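Local coordinates for protein papain inhibitor (Streptomyces mobaraensis, PDB 5NTB) that is a stress protein made under heat stress that inhibits papain, bromelain and bovine trypsin and serves as a glutamine and lysine donor substrate for transglutaminase, at residues 13-18 with 71-76; 18-21 with 25-28; 31-36 with 90-95; 42-45 with 49-52. All blocks are in the same frame, centred on the assembly; numbering follows the deposited sequence. Where two conformers were deposited one is given.

How the contacts relate
The four contacts are read against the double-psi beta-barrel fold, to whose family the sequence is assigned. The centres of contacts 1 and 2 lie about 9 Å apart, those of contacts 1 and 3 about 10 Å. Contacts 1 and 2 share Lys18, while contacts 1 and 3 reach one sheet, in which strands 35-38 and 65-75 are parallel neighbours. Contact 1 opens first and contact 2 closes within its span; contact 3 opens at 31-36 and closes at 90-95, after contact 1. Contact 4 falls within both spans, about 23 Å from contact 3 between centres. Contact 1 thus links two strands, contact 3 bridges two surface segments, and contacts 2 and 4 shape local excursions.

Contact 1. Residues 13-18 with 71-76; sequences TYYTDK and VRDKCP
Tyr15 and Asp73 meet through one direct hydrogen bond, from the phenol OH of Tyr15 to Asp73 OD2 at 2.7 Å. The oxygen receives it on its anti lone pair, the side turned away from OD1, and the tyrosine ring and the carboxylate are turned 49° against each other. In Tyr15, CG sits between the backbone N and the carbonyl carbon (chi1 75°), which aims the ring across at the second strand. A water-mediated link runs beside this bond: one water donates to Asp17 OD2 at 2.8 Å and to Asp73 OD2 at 2.7 Å, bridging two carboxylates whose OD2 atoms are 4.6 Å apart. The other oxygen is held by backbone, since Lys74 N donates to Asp73 OD1 at 2.9 Å from above the carboxylate plane and Ala22 N also binds OD1; four donors in all fix the rotation of the group. Strands 8-18 and 65-75 are not paired here, Tyr15 CA and Cys75 CA, the closest, being 9.9 Å apart. Strands 82-86 and 35-38 come between them in the sheet order, consistent with the family's double-psi beta-barrel, and Tyr15 and Asp73 both pack on Ala36 of strand 35-38.

Contact 2. Residues 18-21 with 25-28; sequences KGYG and TPID
Gly19 and Ile27 form the hydrogen-bonded pair of a short antiparallel beta-hairpin. Gly19 N donates to Ile27 O at 2.9 Å and Ile27 N to Gly19 O at 2.8 Å; Gly21 N then reaches Thr25 O at 3.1 Å, ahead of the connecting residues. Lys18, Tyr20, Pro26 and Asp28 project from one face of the ladder. Tyr20 CG lies anti to the carbonyl carbon (chi1 -63°), which brings the edge of its ring alongside the start of Pro26, with Tyr20 CE1 4.0 Å from Pro26 CB. The Lys18 chain bends at chi3 and chi4 and its end leads away; Lys18 NZ is 5.9 Å from Asp28 OD2, too far for a salt bridge, and Asp28 turns its OD1 to Ser30. Ile27 occupies the opposite face, toward Arg72 and Asp73 of strand 65-75. Its CG1 stands between the backbone N and the carbonyl carbon (chi1 65°), the ethyl branch extending under the Gly19-Gly21 backbone. Replacing Ile27 by alanine removes both branches beyond CB and would probably open a gap between Gly21 and Asp73, weakening the hold of the hairpin on the barrel. At the branch tip, Ile27 CD1 lies 4.0 Å from Gly21 CA.

Contact 3. Residues 31-36 with 90-95; sequences SQDLVA and FAKLAP
Lys92 NZ donates to Asp33 OD2 at 2.5 Å, a short salt bridge in which the ammonium approaches on the syn side of the oxygen, 18° out of the carboxylate plane. The grip is lopsided, Lys92 NZ being 3.2 Å from Asp33 OD1. The two side chains come from opposite directions. Lys92 sets off with CG beside its own backbone N (chi1 -62°) and then runs fully extended, which carries NZ across to a remote loop, for the nearest alpha carbons, of Asp33 and Phe90, are 8.3 Å apart. Lys92 CE, just behind the ammonium, is 3.3 Å from Asp33 OD1. With an alanine in place of Asp33 the carboxylate is lost, and the Lys92 ammonium would probably be left without its mate and its long chain set free to swing. The lysine is carried by a turn whose shape is kept by Phe90 O, an acceptor for both Leu93 N at 2.9 Å and Ala94 N at 3.0 Å. On what is consistent with a double-psi beta-barrel, this surface bridge joins the lead-in to strand 35-38 with the loop after helix 87-90. Asp33 also packs on Val69 of strand 65-75, and Leu93 on Met12 of strand 8-18.

Contact 4. Residues 42-45 with 49-52; sequences WTTP and NDPL
Thr44 and Asp50 bring two irregular segments together, their CA atoms 5.2 Å apart, with no strand pairing between them. Asp50 OD2 accepts from Thr43 N at 2.7 Å through the syn lone pair and from Thr44 N at 3.2 Å from well above the carboxylate plane, and a water that also donates to Thr44 O supplies a third donor. Asp50 OD1 takes Leu52 N at 2.9 Å on its anti lone pair, closing an Asx turn, while a second water links it to Thr43 OG1. So many donors would probably stabilise the ionised acid. Asp50 CG lies anti to the backbone N (chi1 -159°), which points the group back at the facing backbone. Leu52 CD1 sits over one face of Trp42, 3.5 Å from the centroid of the five-membered ring and only 6° off its normal, a CH-pi contact, and Thr44 CG2 touches Pro51 CD at 3.7 Å. The corner belongs to the loop that leads from strand 35-38 to strand 57-62 of the barrel: Trp42 NE1 bonds to Ile37 O, its ring touches Lys74 and the Cys23-Cys53 disulfide, and Leu52 packs on Val71 of strand 65-75.

Contact 1. Residues 13-18 with 71-76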
loop_
_atom_site.group_PDB
_atom_site.type_symbol
_atom_site.label_atom_id
_atom_site.label_comp_id
_atom_site.label_asym_id
_atom_site.label_seq_id
_atom_site.Cartn_x
_atom_site.Cartn_y
_atom_site.Cartn_z
ATOM N N THR A 13 4.235 -4.532 5.831
ATOM C CA THR A 13 5.616 -4.842 5.516
ATOM C C THR A 13 6.092 -3.802 4.521
ATOM O O THR A 13 5.371 -2.860 4.182
ATOM C CB THR A 13 5.734 -6.254 4.950
ATOM O OG1 THR A 13 4.827 -6.395 3.855
ATOM C CG2 THR A 13 5.369 -7.280 6.008
ATOM N N TYR A 14 7.313 -3.956 4.040
ATOM C CA TYR A 14 7.776 -3.023 3.026
ATOM C C TYR A 14 8.559 -3.753 1.950
ATOM O O TYR A 14 9.037 -4.874 2.140
ATOM C CB TYR A 14 8.624 -1.890 3.620
ATOM C CG TYR A 14 9.935 -2.351 4.200
ATOM C CD1 TYR A 14 11.047 -2.516 3.386
ATOM C CD2 TYR A 14 10.056 -2.633 5.555
ATOM C CE1 TYR A 14 12.241 -2.950 3.897
ATOM C CE2 TYR A 14 11.260 -3.063 6.076
ATOM C CZ TYR A 14 12.339 -3.217 5.234
ATOM O OH TYR A 14 13.554 -3.633 5.730
ATOM N N TYR A 15 8.693 -3.088 0.806
ATOM C CA TYR A 15 9.419 -3.656 -0.319
ATOM C C TYR A 15 10.223 -2.573 -1.014
ATOM O O TYR A 15 10.064 -1.386 -0.743
ATOM C CB TYR A 15 8.476 -4.380 -1.290
ATOM C CG TYR A 15 7.592 -3.549 -2.212
ATOM C CD1 TYR A 15 6.580 -2.729 -1.713
ATOM C CD2 TYR A 15 7.723 -3.658 -3.593
ATOM C CE1 TYR A 15 5.744 -2.024 -2.568
ATOM C CE2 TYR A 15 6.892 -2.970 -4.449
ATOM C CZ TYR A 15 5.909 -2.144 -3.931
ATOM O OH TYR A 15 5.078 -1.452 -4.795
ATOM N N THR A 16 11.125 -3.013 -1.910
ATOM C CA THR A 16 12.119 -2.128 -2.514
ATOM C C THR A 16 12.186 -2.253 -4.034
ATOM O O THR A 16 13.218 -1.908 -4.621
ATOM C CB THR A 16 13.508 -2.407 -1.933
ATOM O OG1 THR A 16 13.835 -3.789 -2.134
ATOM C CG2 THR A 16 13.538 -2.093 -0.450
ATOM N N ASP A 17 11.132 -2.738 -4.684
ATOM C CA ASP A 17 11.174 -2.898 -6.134
ATOM C C ASP A 17 11.403 -1.568 -6.842
ATOM O O ASP A 17 10.878 -0.519 -6.447
ATOM C CB ASP A 17 9.868 -3.490 -6.661
ATOM C CG ASP A 17 9.603 -4.896 -6.177
ATOM O OD1 ASP A 17 10.450 -5.478 -5.468
ATOM O OD2 ASP A 17 8.518 -5.424 -6.520
ATOM N N LYS A 18 12.145 -1.640 -7.946
ATOM C CA LYS A 18 12.303 -0.531 -8.872
ATOM C C LYS A 18 11.970 -1.052 -10.258
ATOM O O LYS A 18 12.591 -2.013 -10.733
ATOM C CB LYS A 18 13.726 0.034 -8.819
ATOM C CG LYS A 18 14.085 0.963 -9.954
ATOM C CD LYS A 18 15.313 1.802 -9.611
ATOM C CE LYS A 18 16.270 1.920 -10.796
ATOM N NZ LYS A 18 15.588 2.304 -12.065
ATOM N N VAL A 71 -1.717 4.428 -4.078
ATOM C CA VAL A 71 -1.710 3.044 -4.547
ATOM C C VAL A 71 -1.024 3.001 -5.903
ATOM O O VAL A 71 -1.475 3.640 -6.860
ATOM C CB VAL A 71 -3.134 2.485 -4.650
ATOM C CG1 VAL A 71 -3.104 1.090 -5.260
ATOM C CG2 VAL A 71 -3.828 2.504 -3.287
ATOM N N ARG A 72 0.047 2.224 -6.007
ATOM C CA ARG A 72 0.784 2.110 -7.259
ATOM C C ARG A 72 1.073 0.674 -7.659
ATOM O O ARG A 72 1.640 0.449 -8.732
ATOM C CB ARG A 72 2.114 2.867 -7.173
ATOM C CG ARG A 72 1.947 4.333 -6.861
ATOM C CD ARG A 72 2.491 5.181 -7.973
ATOM N NE ARG A 72 2.439 6.615 -7.692
ATOM C CZ ARG A 72 1.478 7.431 -8.105
ATOM N NH1 ARG A 72 0.461 6.967 -8.817
ATOM N NH2 ARG A 72 1.543 8.724 -7.816
ATOM N N ASP A 73 0.711 -0.304 -6.840
ATOM C CA ASP A 73 1.184 -1.655 -7.098
ATOM C C ASP A 73 0.249 -2.636 -6.412
ATOM O O ASP A 73 -0.604 -2.258 -5.602
ATOM C CB ASP A 73 2.624 -1.806 -6.601
ATOM C CG ASP A 73 3.431 -2.871 -7.344
ATOM O OD1 ASP A 73 2.892 -3.616 -8.183
ATOM O OD2 ASP A 73 4.640 -2.973 -7.029
ATOM N N LYS A 74 0.430 -3.905 -6.759
ATOM C CA LYS A 74 -0.342 -5.025 -6.244
ATOM C C LYS A 74 0.589 -5.930 -5.457
ATOM O O LYS A 74 1.727 -6.159 -5.868
ATOM C CB LYS A 74 -0.974 -5.799 -7.401
ATOM C CG LYS A 74 -1.785 -7.042 -7.039
ATOM C CD LYS A 74 -2.531 -7.478 -8.293
ATOM C CE LYS A 74 -3.042 -8.890 -8.245
ATOM N NZ LYS A 74 -3.573 -9.206 -9.603
ATOM N N CYS A 75 0.107 -6.448 -4.325
ATOM C CA CYS A 75 0.846 -7.417 -3.522
ATOM C C CYS A 75 0.153 -8.765 -3.661
ATOM O O CYS A 75 -0.864 -9.012 -2.989
ATOM C CB CYS A 75 0.885 -6.971 -2.059
ATOM S SG CYS A 75 1.757 -8.117 -0.982
ATOM N N PRO A 76 0.634 -9.658 -4.532
ATOM C CA PRO A 76 -0.071 -10.935 -4.727
ATOM C C PRO A 76 -0.044 -11.841 -3.509
ATOM O O PRO A 76 -0.957 -12.661 -3.344
ATOM C CB PRO A 76 0.679 -11.577 -5.906
ATOM C CG PRO A 76 1.393 -10.455 -6.569
ATOM C CD PRO A 76 1.741 -9.489 -5.486
HETATM O O HOH W 1 6.710 -4.192 -8.280
#

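Contact 2. Residues 18-21 with 25-28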
loop_
_atom_site.group_PDB
_atom_site.type_symbol
_atom_site.label_atom_id
_atom_site.label_comp_id
_atom_site.label_asym_id
_atom_site.label_seq_id
_atom_site.Cartn_x
_atom_site.Cartn_y
_atom_site.Cartn_z
ATOM N N LYS A 18 12.145 -1.640 -7.946
ATOM C CA LYS A 18 12.303 -0.531 -8.872
ATOM C C LYS A 18 11.970 -1.052 -10.258
ATOM O O LYS A 18 12.591 -2.013 -10.733
ATOM C CB LYS A 18 13.726 0.034 -8.819
ATOM C CG LYS A 18 14.085 0.963 -9.954
ATOM C CD LYS A 18 15.313 1.802 -9.611
ATOM C CE LYS A 18 16.270 1.920 -10.796
ATOM N NZ LYS A 18 15.588 2.304 -12.065
ATOM N N GLY A 19 10.988 -0.430 -10.899
ATOM C CA GLY A 19 10.543 -0.863 -12.207
ATOM C C GLY A 19 9.164 -0.305 -12.495
ATOM O O GLY A 19 8.921 0.879 -12.260
ATOM N N TYR A 20 8.270 -1.138 -13.019
ATOM C CA TYR A 20 6.875 -0.767 -13.216
ATOM C C TYR A 20 6.020 -1.553 -12.238
ATOM O O TYR A 20 6.183 -2.770 -12.111
ATOM C CB TYR A 20 6.413 -1.054 -14.649
ATOM C CG TYR A 20 7.144 -0.267 -15.704
ATOM C CD1 TYR A 20 7.198 1.118 -15.658
ATOM C CD2 TYR A 20 7.795 -0.922 -16.734
ATOM C CE1 TYR A 20 7.887 1.837 -16.631
ATOM C CE2 TYR A 20 8.486 -0.222 -17.700
ATOM C CZ TYR A 20 8.526 1.150 -17.647
ATOM O OH TYR A 20 9.209 1.837 -18.624
ATOM N N GLY A 21 5.113 -0.859 -11.549
ATOM C CA GLY A 21 4.157 -1.529 -10.692
ATOM C C GLY A 21 2.983 -2.089 -11.481
ATOM O O GLY A 21 2.890 -1.978 -12.702
ATOM N N THR A 25 2.946 2.045 -14.023
ATOM C CA THR A 25 3.701 3.277 -13.940
ATOM C C THR A 25 5.055 3.024 -13.282
ATOM O O THR A 25 5.217 2.049 -12.538
ATOM C CB THR A 25 2.935 4.344 -13.146
ATOM O OG1 THR A 25 2.830 3.941 -11.773
ATOM C CG2 THR A 25 1.542 4.537 -13.723
ATOM N N PRO A 26 6.048 3.865 -13.560
ATOM C CA PRO A 26 7.385 3.637 -12.997
ATOM C C PRO A 26 7.412 3.916 -11.504
ATOM O O PRO A 26 6.936 4.954 -11.041
ATOM C CB PRO A 26 8.266 4.625 -13.772
ATOM C CG PRO A 26 7.332 5.690 -14.221
ATOM C CD PRO A 26 6.046 4.983 -14.525
ATOM N N ILE A 27 7.982 2.978 -10.751
ATOM C CA ILE A 27 8.077 3.103 -9.305
ATOM C C ILE A 27 9.505 2.819 -8.868
ATOM O O ILE A 27 10.241 2.054 -9.499
ATOM C CB ILE A 27 7.095 2.163 -8.576
ATOM C CG1 ILE A 27 7.455 0.695 -8.822
ATOM C CG2 ILE A 27 5.670 2.457 -8.999
ATOM C CD1 ILE A 27 6.697 -0.280 -7.908
ATOM N N ASP A 28 9.892 3.461 -7.775
ATOM C CA ASP A 28 11.134 3.155 -7.069
ATOM C C ASP A 28 10.762 3.142 -5.592
ATOM O O ASP A 28 10.688 4.197 -4.965
ATOM C CB ASP A 28 12.215 4.176 -7.379
ATOM C CG ASP A 28 13.488 3.929 -6.592
ATOM O OD1 ASP A 28 13.530 2.975 -5.785
ATOM O OD2 ASP A 28 14.468 4.672 -6.808
#

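Contact 3. Residues 31-36 with 90-95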
loop_
_atom_site.group_PDB
_atom_site.type_symbol
_atom_site.label_atom_id
_atom_site.label_comp_id
_atom_site.label_asym_id
_atom_site.label_seq_id
_atom_site.Cartn_x
_atom_site.Cartn_y
_atom_site.Cartn_z
ATOM N N SER A 31 12.739 5.045 -2.819
ATOM C CA SER A 31 12.778 6.494 -2.750
ATOM C C SER A 31 11.434 7.177 -2.944
ATOM O O SER A 31 11.396 8.411 -2.981
ATOM C CB SER A 31 13.759 7.051 -3.791
ATOM O OG SER A 31 13.333 6.742 -5.097
ATOM N N GLN A 32 10.335 6.435 -3.075
ATOM C CA GLN A 32 9.035 7.051 -3.287
ATOM C C GLN A 32 8.034 6.488 -2.296
ATOM O O GLN A 32 8.065 5.290 -1.987
ATOM C CB GLN A 32 8.514 6.804 -4.704
ATOM C CG GLN A 32 9.350 7.458 -5.775
ATOM C CD GLN A 32 8.893 7.065 -7.158
ATOM O OE1 GLN A 32 8.391 5.952 -7.376
ATOM N NE2 GLN A 32 9.052 7.980 -8.108
ATOM N N ASP A 33 7.140 7.353 -1.813
ATOM C CA ASP A 33 6.016 6.919 -0.986
ATOM C C ASP A 33 4.955 6.267 -1.867
ATOM O O ASP A 33 4.424 6.906 -2.784
ATOM C CB ASP A 33 5.386 8.096 -0.240
ATOM C CG ASP A 33 6.217 8.585 0.915
ATOM O OD1 ASP A 33 7.161 7.885 1.328
ATOM O OD2 ASP A 33 5.896 9.683 1.433
ATOM N N LEU A 34 4.619 5.013 -1.574
ATOM C CA LEU A 34 3.552 4.337 -2.300
ATOM C C LEU A 34 3.173 3.089 -1.521
ATOM O O LEU A 34 3.834 2.715 -0.552
ATOM C CB LEU A 34 3.974 3.981 -3.731
ATOM C CG LEU A 34 5.275 3.191 -3.901
ATOM C CD1 LEU A 34 5.090 1.689 -3.749
ATOM C CD2 LEU A 34 5.864 3.513 -5.267
ATOM N N VAL A 35 2.107 2.432 -1.968
ATOM C CA VAL A 35 1.686 1.184 -1.349
ATOM C C VAL A 35 1.331 0.173 -2.431
ATOM O O VAL A 35 0.823 0.523 -3.505
ATOM C CB VAL A 35 0.503 1.396 -0.384
ATOM C CG1 VAL A 35 -0.724 1.837 -1.124
ATOM C CG2 VAL A 35 0.208 0.115 0.416
ATOM N N ALA A 36 1.624 -1.093 -2.131
ATOM C CA ALA A 36 1.133 -2.244 -2.883
ATOM C C ALA A 36 -0.036 -2.848 -2.119
ATOM O O ALA A 36 0.097 -3.184 -0.933
ATOM C CB ALA A 36 2.244 -3.275 -3.087
ATOM N N PHE A 90 7.331 3.164 4.633
ATOM C CA PHE A 90 7.363 2.407 5.885
ATOM C C PHE A 90 8.246 3.089 6.920
ATOM O O PHE A 90 7.870 3.205 8.094
ATOM C CB PHE A 90 7.856 0.995 5.582
ATOM C CG PHE A 90 7.827 0.047 6.744
ATOM C CD1 PHE A 90 8.776 0.125 7.751
ATOM C CD2 PHE A 90 6.891 -0.984 6.780
ATOM C CE1 PHE A 90 8.774 -0.779 8.804
ATOM C CE2 PHE A 90 6.892 -1.898 7.831
ATOM C CZ PHE A 90 7.840 -1.791 8.838
ATOM N N ALA A 91 9.411 3.581 6.485
ATOM C CA ALA A 91 10.377 4.188 7.387
ATOM C C ALA A 91 9.833 5.434 8.064
ATOM O O ALA A 91 10.344 5.824 9.119
ATOM C CB ALA A 91 11.643 4.531 6.610
ATOM N N LYS A 92 8.809 6.054 7.493
ATOM C CA LYS A 92 8.192 7.222 8.107
ATOM C C LYS A 92 7.315 6.855 9.296
ATOM O O LYS A 92 6.986 7.731 10.111
ATOM C CB LYS A 92 7.385 7.978 7.057
ATOM C CG LYS A 92 8.262 8.500 5.930
ATOM C CD LYS A 92 7.483 9.216 4.850
ATOM C CE LYS A 92 8.456 9.711 3.782
ATOM N NZ LYS A 92 7.795 10.634 2.830
ATOM N N LEU A 93 6.913 5.589 9.399
ATOM C CA LEU A 93 6.062 5.107 10.479
ATOM C C LEU A 93 6.781 4.222 11.479
ATOM O O LEU A 93 6.384 4.188 12.641
ATOM C CB LEU A 93 4.886 4.305 9.912
ATOM C CG LEU A 93 3.883 5.093 9.092
ATOM C CD1 LEU A 93 2.816 4.141 8.588
ATOM C CD2 LEU A 93 3.269 6.214 9.920
ATOM N N ALA A 94 7.797 3.479 11.053
ATOM C CA ALA A 94 8.400 2.471 11.910
ATOM C C ALA A 94 9.822 2.204 11.446
ATOM O O ALA A 94 10.140 2.420 10.273
ATOM C CB ALA A 94 7.586 1.170 11.887
ATOM N N PRO A 95 10.690 1.717 12.335
ATOM C CA PRO A 95 12.064 1.412 11.922
ATOM C C PRO A 95 12.098 0.273 10.917
ATOM O O PRO A 95 11.403 -0.735 11.065
ATOM C CB PRO A 95 12.752 1.019 13.234
ATOM C CG PRO A 95 11.640 0.559 14.117
ATOM C CD PRO A 95 10.479 1.446 13.769
#

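Contact 4. Residues 42-45 with 49-52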
loop_
_atom_site.group_PDB
_atom_site.type_symbol
_atom_site.label_atom_id
_atom_site.label_comp_id
_atom_site.label_asym_id
_atom_site.label_seq_id
_atom_site.Cartn_x
_atom_site.Cartn_y
_atom_site.Cartn_z
ATOM N N TRP A 42 -8.223 -6.231 -6.039
ATOM C CA TRP A 42 -8.126 -5.948 -7.462
ATOM C C TRP A 42 -9.269 -6.635 -8.201
ATOM O O TRP A 42 -9.656 -7.759 -7.863
ATOM C CB TRP A 42 -6.760 -6.395 -7.993
ATOM C CG TRP A 42 -5.655 -5.560 -7.376
ATOM C CD1 TRP A 42 -5.237 -5.588 -6.065
ATOM C CD2 TRP A 42 -4.876 -4.533 -8.019
ATOM N NE1 TRP A 42 -4.234 -4.657 -5.863
ATOM C CE2 TRP A 42 -4.000 -3.998 -7.045
ATOM C CE3 TRP A 42 -4.826 -4.021 -9.327
ATOM C CZ2 TRP A 42 -3.101 -2.980 -7.332
ATOM C CZ3 TRP A 42 -3.924 -3.011 -9.609
ATOM C CH2 TRP A 42 -3.074 -2.495 -8.609
ATOM N N THR A 43 -9.824 -5.935 -9.199
ATOM C CA THR A 43 -11.060 -6.389 -9.840
ATOM C C THR A 43 -10.956 -6.524 -11.348
ATOM O O THR A 43 -11.572 -7.431 -11.916
ATOM C CB THR A 43 -12.232 -5.441 -9.516
ATOM O OG1 THR A 43 -11.858 -4.077 -9.773
ATOM C CG2 THR A 43 -12.648 -5.589 -8.065
ATOM N N THR A 44 -10.222 -5.643 -12.012
ATOM C CA THR A 44 -10.247 -5.701 -13.463
ATOM C C THR A 44 -9.316 -6.794 -13.970
ATOM O O THR A 44 -8.287 -7.082 -13.358
ATOM C CB THR A 44 -9.845 -4.358 -14.063
ATOM O OG1 THR A 44 -8.560 -3.979 -13.562
ATOM C CG2 THR A 44 -10.857 -3.289 -13.694
ATOM N N PRO A 45 -9.650 -7.424 -15.099
ATOM C CA PRO A 45 -8.774 -8.484 -15.606
ATOM C C PRO A 45 -7.435 -7.954 -16.083
ATOM O O PRO A 45 -6.459 -8.712 -16.128
ATOM C CB PRO A 45 -9.594 -9.109 -16.746
ATOM C CG PRO A 45 -10.583 -8.055 -17.126
ATOM C CD PRO A 45 -10.866 -7.245 -15.907
ATOM N N ASN A 49 -5.720 -1.227 -15.630
ATOM C CA ASN A 49 -7.030 -0.609 -15.745
ATOM C C ASN A 49 -7.829 -0.692 -14.450
ATOM O O ASN A 49 -9.029 -0.383 -14.445
ATOM C CB ASN A 49 -7.800 -1.276 -16.886
ATOM C CG ASN A 49 -8.975 -0.448 -17.361
ATOM O OD1 ASN A 49 -8.893 0.785 -17.434
ATOM N ND2 ASN A 49 -10.077 -1.125 -17.697
ATOM N N ASP A 50 -7.197 -1.084 -13.353
ATOM C CA ASP A 50 -7.963 -1.241 -12.126
ATOM C C ASP A 50 -8.321 0.122 -11.540
ATOM O O ASP A 50 -7.506 1.044 -11.566
ATOM C CB ASP A 50 -7.168 -2.044 -11.104
ATOM C CG ASP A 50 -8.053 -2.660 -10.044
ATOM O OD1 ASP A 50 -8.470 -1.923 -9.124
ATOM O OD2 ASP A 50 -8.336 -3.872 -10.155
ATOM N N PRO A 51 -9.525 0.277 -10.989
ATOM C CA PRO A 51 -9.853 1.545 -10.322
ATOM C C PRO A 51 -8.913 1.882 -9.178
ATOM O O PRO A 51 -8.764 3.066 -8.855
ATOM C CB PRO A 51 -11.295 1.331 -9.833
ATOM C CG PRO A 51 -11.558 -0.145 -9.993
ATOM C CD PRO A 51 -10.692 -0.606 -11.115
ATOM N N LEU A 52 -8.233 0.889 -8.591
ATOM C CA LEU A 52 -7.225 1.176 -7.574
ATOM C C LEU A 52 -6.118 2.075 -8.086
ATOM O O LEU A 52 -5.434 2.710 -7.282
ATOM C CB LEU A 52 -6.611 -0.129 -7.067
ATOM C CG LEU A 52 -7.485 -0.920 -6.091
ATOM C CD1 LEU A 52 -6.920 -2.322 -5.922
ATOM C CD2 LEU A 52 -7.563 -0.213 -4.733
HETATM O O HOH W 2 -10.421 -2.869 -7.731
HETATM O O HOH W 3 -6.828 -5.772 -11.540
#